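Local coordinates for protein BT_4661 (PDB 4AK1) that probably binds heparin and heparan sulphate at the cell surface, as a SusE-like glycan-binding protein of the Bacteroides thetaiotaomicron heparin utilisation locus, at residues I46-L51 / E97-V102; G81-S86 / I104-P109; N392-G397 / F416-T421. One frame throughout, in Å; residues are numbered along the deposited sequence.

Contact 1. Residues I46-L51 / E97-V102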
loop_
_atom_site.group_PDB
_atom_site.type_symbol
_atom_site.label_atom_id
_atom_site.label_comp_id
_atom_site.label_asym_id
_atom_site.label_seq_id
_atom_site.Cartn_x
_atom_site.Cartn_y
_atom_site.Cartn_z
ATOM N N ILE A 46 -5.785 -17.824 29.426
ATOM C CA ILE A 46 -5.173 -18.704 28.435
ATOM C C ILE A 46 -6.061 -18.595 27.200
ATOM O O ILE A 46 -7.246 -18.906 27.260
ATOM C CB ILE A 46 -5.069 -20.168 28.944
ATOM C CG1 ILE A 46 -4.052 -20.266 30.091
ATOM C CG2 ILE A 46 -4.674 -21.122 27.816
ATOM C CD1 ILE A 46 -4.186 -21.551 30.901
ATOM N N THR A 47 -5.507 -18.113 26.090
ATOM C CA THR A 47 -6.313 -17.888 24.885
ATOM C C THR A 47 -6.270 -19.086 23.936
ATOM O O THR A 47 -7.158 -19.249 23.097
ATOM C CB THR A 47 -5.835 -16.638 24.133
ATOM O OG1 THR A 47 -4.449 -16.814 23.794
ATOM C CG2 THR A 47 -5.993 -15.408 25.018
ATOM N N ARG A 48 -5.242 -19.921 24.068
ATOM C CA ARG A 48 -5.129 -21.115 23.235
ATOM C C ARG A 48 -4.246 -22.168 23.882
ATOM O O ARG A 48 -3.249 -21.848 24.531
ATOM C CB ARG A 48 -4.577 -20.774 21.833
ATOM C CG ARG A 48 -4.750 -21.891 20.803
ATOM C CD ARG A 48 -4.072 -21.564 19.473
ATOM N NE ARG A 48 -2.614 -21.693 19.561
ATOM C CZ ARG A 48 -1.745 -21.287 18.637
ATOM N NH1 ARG A 48 -2.164 -20.697 17.519
ATOM N NH2 ARG A 48 -0.440 -21.468 18.834
ATOM N N ILE A 49 -4.619 -23.427 23.683
ATOM C CA ILE A 49 -3.752 -24.547 24.047
ATOM C C ILE A 49 -3.605 -25.424 22.816
ATOM O O ILE A 49 -4.600 -25.776 22.194
ATOM C CB ILE A 49 -4.325 -25.376 25.219
ATOM C CG1 ILE A 49 -4.567 -24.490 26.451
ATOM C CG2 ILE A 49 -3.381 -26.529 25.585
ATOM C CD1 ILE A 49 -5.487 -25.115 27.498
ATOM N N THR A 50 -2.370 -25.764 22.451
ATOM C CA THR A 50 -2.154 -26.756 21.390
ATOM C C THR A 50 -1.475 -27.982 21.968
ATOM O O THR A 50 -0.780 -27.890 22.990
ATOM C CB THR A 50 -1.318 -26.219 20.204
ATOM O OG1 THR A 50 -0.024 -25.808 20.666
ATOM C CG2 THR A 50 -2.022 -25.042 19.527
ATOM N N LEU A 51 -1.711 -29.130 21.343
ATOM C CA LEU A 51 -1.014 -30.356 21.716
ATOM C C LEU A 51 -0.426 -30.955 20.450
ATOM O O LEU A 51 -1.152 -31.265 19.507
ATOM C CB LEU A 51 -1.960 -31.347 22.411
ATOM C CG LEU A 51 -1.452 -32.778 22.627
ATOM C CD1 LEU A 51 -0.209 -32.800 23.520
ATOM C CD2 LEU A 51 -2.547 -33.659 23.218
ATOM N N GLU A 97 -0.859 -10.067 24.255
ATOM C CA GLU A 97 -1.034 -11.482 24.006
ATOM C C GLU A 97 0.265 -12.119 23.513
ATOM O O GLU A 97 0.972 -11.545 22.691
ATOM C CB GLU A 97 -2.193 -11.729 23.033
ATOM C CG GLU A 97 -2.403 -13.210 22.744
ATOM C CD GLU A 97 -3.771 -13.567 22.194
ATOM O OE1 GLU A 97 -4.637 -12.681 22.028
ATOM O OE2 GLU A 97 -3.974 -14.765 21.931
ATOM N N TYR A 98 0.568 -13.305 24.039
ATOM C CA TYR A 98 1.807 -14.038 23.731
ATOM C C TYR A 98 1.518 -15.466 23.269
ATOM O O TYR A 98 1.007 -16.285 24.028
ATOM C CB TYR A 98 2.735 -14.038 24.953
ATOM C CG TYR A 98 2.942 -12.644 25.496
ATOM C CD1 TYR A 98 2.058 -12.107 26.422
ATOM C CD2 TYR A 98 4.000 -11.843 25.042
ATOM C CE1 TYR A 98 2.214 -10.812 26.891
ATOM C CE2 TYR A 98 4.176 -10.554 25.520
ATOM C CZ TYR A 98 3.273 -10.044 26.444
ATOM O OH TYR A 98 3.430 -8.770 26.935
ATOM N N THR A 99 1.846 -15.747 22.015
ATOM C CA THR A 99 1.643 -17.073 21.442
ATOM C C THR A 99 2.670 -18.081 21.969
ATOM O O THR A 99 3.870 -17.826 21.915
ATOM C CB THR A 99 1.729 -17.021 19.905
ATOM O OG1 THR A 99 0.767 -16.082 19.419
ATOM C CG2 THR A 99 1.453 -18.405 19.307
ATOM N N ASP A 100 2.191 -19.211 22.485
ATOM C CA ASP A 100 3.070 -20.319 22.886
ATOM C C ASP A 100 4.184 -19.853 23.838
ATOM O O ASP A 100 5.353 -20.213 23.664
ATOM C CB ASP A 100 3.700 -20.999 21.647
ATOM C CG ASP A 100 2.667 -21.643 20.725
ATOM O OD1 ASP A 100 1.489 -21.779 21.117
ATOM O OD2 ASP A 100 3.043 -22.030 19.597
ATOM N N ILE A 101 3.815 -19.033 24.816
ATOM C CA ILE A 101 4.755 -18.512 25.820
ATOM C C ILE A 101 5.118 -19.584 26.880
ATOM O O ILE A 101 6.207 -19.545 27.477
ATOM C CB ILE A 101 4.219 -17.203 26.457
ATOM C CG1 ILE A 101 5.294 -16.538 27.328
ATOM C CG2 ILE A 101 2.906 -17.455 27.212
ATOM C CD1 ILE A 101 5.025 -15.093 27.704
ATOM N N VAL A 102 4.223 -20.545 27.092
ATOM C CA VAL A 102 4.453 -21.607 28.062
ATOM C C VAL A 102 4.341 -22.960 27.374
ATOM O O VAL A 102 3.356 -23.213 26.655
ATOM C CB VAL A 102 3.426 -21.536 29.218
ATOM C CG1 VAL A 102 3.500 -22.784 30.099
ATOM C CG2 VAL A 102 3.662 -20.291 30.053
HETATM O O HOH W 1 -1.070 -22.148 22.109
HETATM O O HOH W 2 1.598 -21.245 16.962
HETATM O O HOH W 3 1.160 -24.205 18.839
#
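Arg48 and Asp100 form a salt bridge over one face of a β-sheet, between strands 42-51 and 94-106, which are not neighbours but flank strand 81-91 on either side. NH2 of Arg48 gives a hydrogen bond to OD1 of Asp100 at 3.0 Å, bent to 141° at the hydrogen. The carboxylate is approached on its syn side but from out of its plane, and the guanidinium and carboxylate planes are turned 52° apart. Water 1 lies beside the bridge, accepts from Arg48 NE and is hydrogen-bonded to Asp100 OD1; water 2 joins Arg48 NH2, 2.8 Å away, to OD2 of Asp100. Water 3 donates to the same OD2 and is hydrogen-bonded to Thr50 OG1. Both carboxylate oxygens are thus held, a network that should steady the negative charge.

A second cross-strand bond lies nearer the start of both segments, where OG1 of Thr47 donates to OE2 of Glu97 at 2.8 Å. It meets the oxygen from above the carboxylate plane. The glutamate reaches this far because CG stands opposite the backbone N (chi1 180°) and the chain stays extended; its OE1 pairs with Arg95.

Strand 94-106 turns a corner at Thr99 and Asp100, and beyond it Ile101 and Val102 both face Leu85 in a classic β-bulge. Ser86, on the strand between, accepts the backbone N-H of Asp100 on its OG, a bond that holds the backbone of the aspartate at the corner. Packing across the contact is slight: the methyl CG2 of Thr99 lies 3.6 Å from Arg48 NH2, oblique to the guanidinium.

Contact 2. Residues G81-S86 / I104-P109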
loop_
_atom_site.group_PDB
_atom_site.type_symbol
_atom_site.label_atom_id
_atom_site.label_comp_id
_atom_site.label_asym_id
_atom_site.label_seq_id
_atom_site.Cartn_x
_atom_site.Cartn_y
_atom_site.Cartn_z
ATOM N N GLY A 81 2.026 -35.754 25.582
ATOM C CA GLY A 81 2.724 -34.970 24.570
ATOM C C GLY A 81 3.041 -33.561 25.031
ATOM O O GLY A 81 2.747 -33.192 26.166
ATOM N N LEU A 82 3.628 -32.764 24.140
ATOM C CA LEU A 82 4.008 -31.385 24.456
ATOM C C LEU A 82 2.866 -30.393 24.207
ATOM O O LEU A 82 2.382 -30.270 23.076
ATOM C CB LEU A 82 5.244 -30.990 23.649
ATOM C CG LEU A 82 5.759 -29.551 23.796
ATOM C CD1 LEU A 82 6.155 -29.236 25.235
ATOM C CD2 LEU A 82 6.948 -29.361 22.865
ATOM N N TYR A 83 2.445 -29.710 25.272
ATOM C CA TYR A 83 1.393 -28.695 25.219
ATOM C C TYR A 83 2.011 -27.307 25.112
ATOM O O TYR A 83 3.040 -27.031 25.749
ATOM C CB TYR A 83 0.508 -28.746 26.475
ATOM C CG TYR A 83 -0.371 -29.982 26.584
ATOM C CD1 TYR A 83 0.133 -31.177 27.100
ATOM C CD2 TYR A 83 -1.710 -29.949 26.186
ATOM C CE1 TYR A 83 -0.660 -32.314 27.204
ATOM C CE2 TYR A 83 -2.517 -31.087 26.270
ATOM C CZ TYR A 83 -1.982 -32.271 26.784
ATOM O OH TYR A 83 -2.766 -33.408 26.891
ATOM N N LYS A 84 1.409 -26.451 24.287
ATOM C CA LYS A 84 1.828 -25.049 24.197
ATOM C C LYS A 84 0.653 -24.145 24.528
ATOM O O LYS A 84 -0.455 -24.323 23.991
ATOM C CB LYS A 84 2.407 -24.717 22.823
ATOM C CG LYS A 84 3.626 -25.557 22.478
ATOM C CD LYS A 84 4.215 -25.184 21.132
ATOM C CE LYS A 84 5.408 -26.074 20.821
ATOM N NZ LYS A 84 5.995 -25.704 19.507
ATOM N N LEU A 85 0.898 -23.211 25.445
ATOM C CA LEU A 85 -0.140 -22.347 25.987
ATOM C C LEU A 85 0.095 -20.928 25.499
ATOM O O LEU A 85 1.213 -20.410 25.584
ATOM C CB LEU A 85 -0.149 -22.367 27.529
ATOM C CG LEU A 85 -0.731 -23.618 28.211
ATOM C CD1 LEU A 85 0.013 -24.893 27.827
ATOM C CD2 LEU A 85 -0.728 -23.455 29.734
ATOM N N SER A 86 -0.951 -20.307 24.977
ATOM C CA SER A 86 -0.878 -18.883 24.651
ATOM C C SER A 86 -1.584 -18.092 25.757
ATOM O O SER A 86 -2.647 -18.494 26.243
ATOM C CB SER A 86 -1.486 -18.601 23.283
ATOM O OG SER A 86 -0.849 -19.364 22.271
ATOM N N ILE A 104 4.416 -27.157 28.193
ATOM C CA ILE A 104 4.274 -28.191 29.221
ATOM C C ILE A 104 4.297 -29.572 28.587
ATOM O O ILE A 104 3.478 -29.893 27.726
ATOM C CB ILE A 104 2.991 -28.022 30.059
ATOM C CG1 ILE A 104 2.974 -26.635 30.714
ATOM C CG2 ILE A 104 2.892 -29.118 31.124
ATOM C CD1 ILE A 104 1.596 -26.201 31.183
ATOM N N ASN A 105 5.269 -30.372 29.006
ATOM C CA ASN A 105 5.396 -31.738 28.520
ATOM C C ASN A 105 4.665 -32.696 29.466
ATOM O O ASN A 105 5.139 -32.966 30.571
ATOM C CB ASN A 105 6.884 -32.098 28.359
ATOM C CG ASN A 105 7.096 -33.457 27.733
ATOM O OD1 ASN A 105 6.345 -33.875 26.847
ATOM N ND2 ASN A 105 8.124 -34.159 28.188
ATOM N N MET A 106 3.496 -33.190 29.037
ATOM C CA MET A 106 2.756 -34.178 29.822
ATOM C C MET A 106 3.260 -35.587 29.512
ATOM O O MET A 106 3.137 -36.065 28.380
ATOM C CB MET A 106 1.253 -34.080 29.541
ATOM C CG MET A 106 0.410 -35.163 30.194
ATOM S SD MET A 106 0.290 -35.010 31.998
ATOM C CE MET A 106 -0.661 -33.506 32.178
ATOM N N MET A 107 3.797 -36.256 30.529
ATOM C CA MET A 107 4.341 -37.602 30.374
ATOM C C MET A 107 3.352 -38.685 30.803
ATOM O O MET A 107 2.349 -38.400 31.466
ATOM C CB MET A 107 5.645 -37.733 31.161
ATOM C CG MET A 107 6.739 -36.801 30.670
ATOM S SD MET A 107 8.300 -37.029 31.546
ATOM C CE MET A 107 7.886 -36.464 33.184
ATOM N N LYS A 108 3.641 -39.921 30.390
ATOM C CA LYS A 108 2.889 -41.093 30.809
ATOM C C LYS A 108 3.398 -41.511 32.185
ATOM O O LYS A 108 4.609 -41.539 32.402
ATOM C CB LYS A 108 3.087 -42.256 29.812
ATOM C CG LYS A 108 2.215 -43.473 30.099
ATOM C CD LYS A 108 2.593 -44.713 29.293
ATOM C CE LYS A 108 2.119 -44.623 27.853
ATOM N NZ LYS A 108 2.087 -45.973 27.222
ATOM N N PRO A 109 2.483 -41.852 33.115
ATOM C CA PRO A 109 2.959 -42.412 34.379
ATOM C C PRO A 109 3.704 -43.704 34.113
ATOM O O PRO A 109 3.407 -44.394 33.130
ATOM C CB PRO A 109 1.666 -42.724 35.143
ATOM C CG PRO A 109 0.656 -41.794 34.566
ATOM C CD PRO A 109 1.019 -41.659 33.111
#
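Tyr83 and Ile104 pair in the antiparallel β-hairpin formed by strands 81-91 and 94-106. Two straight backbone bonds join them, Tyr83 N to Ile104 O at 2.7 Å and Ile104 N to Tyr83 O at 2.8 Å. Gly81 and Met106 make a second hydrogen-bonded pair, and Leu82 and Asn105 lie between as the non-hydrogen-bonded one.

The tyrosine side chain starts beside its partner, with CB 3.4 Å from the carbonyl O of Ile104. From there CG, placed opposite the carbonyl carbon and beside the backbone N (chi1 -69°), turns the ring along the strand towards Gly81. Carbon CD1 still lies near Ile104 O, which sits at the ring edge and in its plane, while CE1 comes to 3.5 Å from CB of Met106, again at the edge. At the tip, OH donates to the carbonyl O of Pro79, outside the strand pair. The rings of Phe56 and Phe61 meet Tyr83 edge-to-face.

On this same face Ile104 points its CD1 at the fork of Leu85, 3.9 Å from CD2 and equally near CD1. Gly81, with phi 153°, adopts backbone angles that leave no room for a β-carbon beside the preceding carbonyl O. On the other face OD1 of Asn105 merely lies near Gly81 O, a fellow acceptor, and the hydrogen bond of the amide runs from ND2 to OD1 of Asp22.

The chemistry is accordingly divided: backbone hydrogen bonds fix the register, the face of Tyr83, Ile104 and Met106 contributes apolar packing to the buried interior, and the phenol keeps a polar partner within it.

Contact 3. Residues N392-G397 / F416-T421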
loop_
_atom_site.group_PDB
_atom_site.type_symbol
_atom_site.label_atom_id
_atom_site.label_comp_id
_atom_site.label_asym_id
_atom_site.label_seq_id
_atom_site.Cartn_x
_atom_site.Cartn_y
_atom_site.Cartn_z
ATOM N N ASN A 392 4.261 28.744 29.184
ATOM C CA ASN A 392 4.207 27.295 28.976
ATOM C C ASN A 392 3.944 26.946 27.499
ATOM O O ASN A 392 3.359 27.744 26.772
ATOM C CB ASN A 392 3.151 26.665 29.914
ATOM C CG ASN A 392 1.725 26.793 29.377
ATOM O OD1 ASN A 392 1.316 26.014 28.520
ATOM N ND2 ASN A 392 0.957 27.751 29.906
ATOM N N LYS A 393 4.362 25.754 27.067
ATOM C CA LYS A 393 4.287 25.372 25.654
ATOM C C LYS A 393 3.185 24.366 25.350
ATOM O O LYS A 393 3.246 23.689 24.327
ATOM C CB LYS A 393 5.623 24.778 25.182
ATOM C CG LYS A 393 6.840 25.626 25.522
ATOM C CD LYS A 393 6.983 26.798 24.578
ATOM C CE LYS A 393 8.301 27.525 24.824
ATOM N NZ LYS A 393 8.232 28.893 24.249
ATOM N N ILE A 394 2.191 24.246 26.223
ATOM C CA ILE A 394 1.096 23.304 25.955
ATOM C C ILE A 394 0.377 23.672 24.653
ATOM O O ILE A 394 -0.121 24.793 24.518
ATOM C CB ILE A 394 0.064 23.240 27.110
ATOM C CG1 ILE A 394 0.760 22.910 28.434
ATOM C CG2 ILE A 394 -1.037 22.232 26.772
ATOM C CD1 ILE A 394 -0.118 23.036 29.677
ATOM N N PRO A 395 0.317 22.727 23.688
ATOM C CA PRO A 395 -0.382 22.988 22.438
ATOM C C PRO A 395 -1.868 23.152 22.680
ATOM O O PRO A 395 -2.403 22.600 23.650
ATOM C CB PRO A 395 -0.133 21.704 21.611
ATOM C CG PRO A 395 1.080 21.073 22.241
ATOM C CD PRO A 395 0.907 21.374 23.705
ATOM N N VAL A 396 -2.531 23.900 21.804
ATOM C CA VAL A 396 -3.990 23.945 21.819
ATOM C C VAL A 396 -4.528 22.515 21.715
ATOM O O VAL A 396 -4.016 21.690 20.953
ATOM C CB VAL A 396 -4.604 24.863 20.721
ATOM C CG1 VAL A 396 -4.104 26.289 20.860
ATOM C CG2 VAL A 396 -4.321 24.357 19.317
ATOM N N GLY A 397 -5.545 22.215 22.507
ATOM C CA GLY A 397 -6.129 20.889 22.496
ATOM C C GLY A 397 -6.828 20.596 23.799
ATOM O O GLY A 397 -6.880 21.440 24.694
ATOM N N PHE A 416 -9.483 15.268 35.772
ATOM C CA PHE A 416 -10.108 16.465 35.211
ATOM C C PHE A 416 -9.737 16.627 33.758
ATOM O O PHE A 416 -8.778 16.000 33.257
ATOM C CB PHE A 416 -9.776 17.757 36.008
ATOM C CG PHE A 416 -8.315 18.168 35.959
ATOM C CD1 PHE A 416 -7.401 17.643 36.877
ATOM C CD2 PHE A 416 -7.858 19.091 35.023
ATOM C CE1 PHE A 416 -6.061 18.027 36.857
ATOM C CE2 PHE A 416 -6.515 19.482 34.987
ATOM C CZ PHE A 416 -5.610 18.948 35.908
ATOM N N THR A 417 -10.503 17.478 33.083
ATOM C CA THR A 417 -10.238 17.834 31.700
ATOM C C THR A 417 -9.621 19.238 31.617
ATOM O O THR A 417 -10.147 20.190 32.205
ATOM C CB THR A 417 -11.537 17.739 30.879
ATOM O OG1 THR A 417 -11.994 16.377 30.903
ATOM C CG2 THR A 417 -11.334 18.183 29.422
ATOM N N LEU A 418 -8.506 19.342 30.895
ATOM C CA LEU A 418 -7.814 20.612 30.648
ATOM C C LEU A 418 -7.947 20.957 29.161
ATOM O O LEU A 418 -7.527 20.175 28.303
ATOM C CB LEU A 418 -6.323 20.486 31.030
ATOM C CG LEU A 418 -5.407 21.623 30.558
ATOM C CD1 LEU A 418 -5.758 22.910 31.301
ATOM C CD2 LEU A 418 -3.934 21.264 30.723
ATOM N N THR A 419 -8.533 22.110 28.852
ATOM C CA THR A 419 -8.750 22.499 27.449
ATOM C C THR A 419 -8.021 23.798 27.200
ATOM O O THR A 419 -8.273 24.791 27.902
ATOM C CB THR A 419 -10.269 22.636 27.132
ATOM O OG1 THR A 419 -10.924 21.409 27.470
ATOM C CG2 THR A 419 -10.510 22.927 25.656
ATOM N N ILE A 420 -7.100 23.789 26.233
ATOM C CA ILE A 420 -6.338 24.990 25.870
ATOM C C ILE A 420 -6.783 25.459 24.492
ATOM O O ILE A 420 -6.774 24.678 23.536
ATOM C CB ILE A 420 -4.804 24.729 25.835
ATOM C CG1 ILE A 420 -4.295 24.197 27.188
ATOM C CG2 ILE A 420 -4.034 25.981 25.377
ATOM C CD1 ILE A 420 -4.506 25.129 28.380
ATOM N N THR A 421 -7.198 26.718 24.395
ATOM C CA THR A 421 -7.601 27.290 23.114
ATOM C C THR A 421 -6.664 28.450 22.742
ATOM O O THR A 421 -5.769 28.810 23.513
ATOM C CB THR A 421 -9.059 27.787 23.132
ATOM O OG1 THR A 421 -9.205 28.792 24.139
ATOM C CG2 THR A 421 -10.062 26.637 23.378
#
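Ile394 directs CG1 opposite its carbonyl carbon (chi1 -55°), which leaves CG2 opposite the backbone N and turned to the side chain of Ile420. There CG2 touches CG1 of Ile420 at 3.8 Å, and the two side chains cross at about a right angle. The other branch of Ile394 ends in CD1, 4.3 Å from CD2 of Leu418, so that one isoleucine spans two residues on the same face of the strand.

The loop before this isoleucine is shaped by an Asx turn, in which OD1 of Asn392 accepts the backbone N-H of Ile394 at 3.0 Å. After Pro395 the chain swings into the sheet, and Gly397 opens strand 397-407 as the antiparallel hydrogen-bonded partner of Ile420. Its N donates to Ile420 O at 2.9 Å, in the carbonyl plane and on a lone pair; the return bond from Ile420 N to Gly397 O is 2.8 Å long, nearly straight at 170°. Each carbonyl also receives a CA-H...O contact, Ile420 O from Val396 and Gly397 O from Thr419. Beside the pair, Val396 CG1 lies 3.8 Å from Thr421 C.

The contact therefore lies at the end of the hairpin away from its turn, where strand 397-407 begins beside the last residues of strand 410-421, in a sheet where strand 342-345 runs parallel to the latter on its other side. Ile394 also packs on Ile388 of strand 386-388 and on Tyr399, whereas Val396 meets Tyr90 of a neighbouring subunit.

In the fold
Contacts 1 and 2 belong to one six-stranded sheet near the N-terminus, with centres 12 Å apart. Strand 94-106 serves both: residues at and just before its corner carry contact 1, and its final residues pair with strand 81-91 in contact 2. Backbone bonds probably tie them directly, Leu85 N to Val102 O at 2.7 Å and Ser86 N to Arg48 O at 2.8 Å. Contact 3 lies in a separate four-stranded sheet, its centre 43 Å from that of contact 1 and 55 Å from that of contact 2. The side chain of Leu418 in contact 3 is about 12 Å from a bound sodium ion, too far to coordinate it.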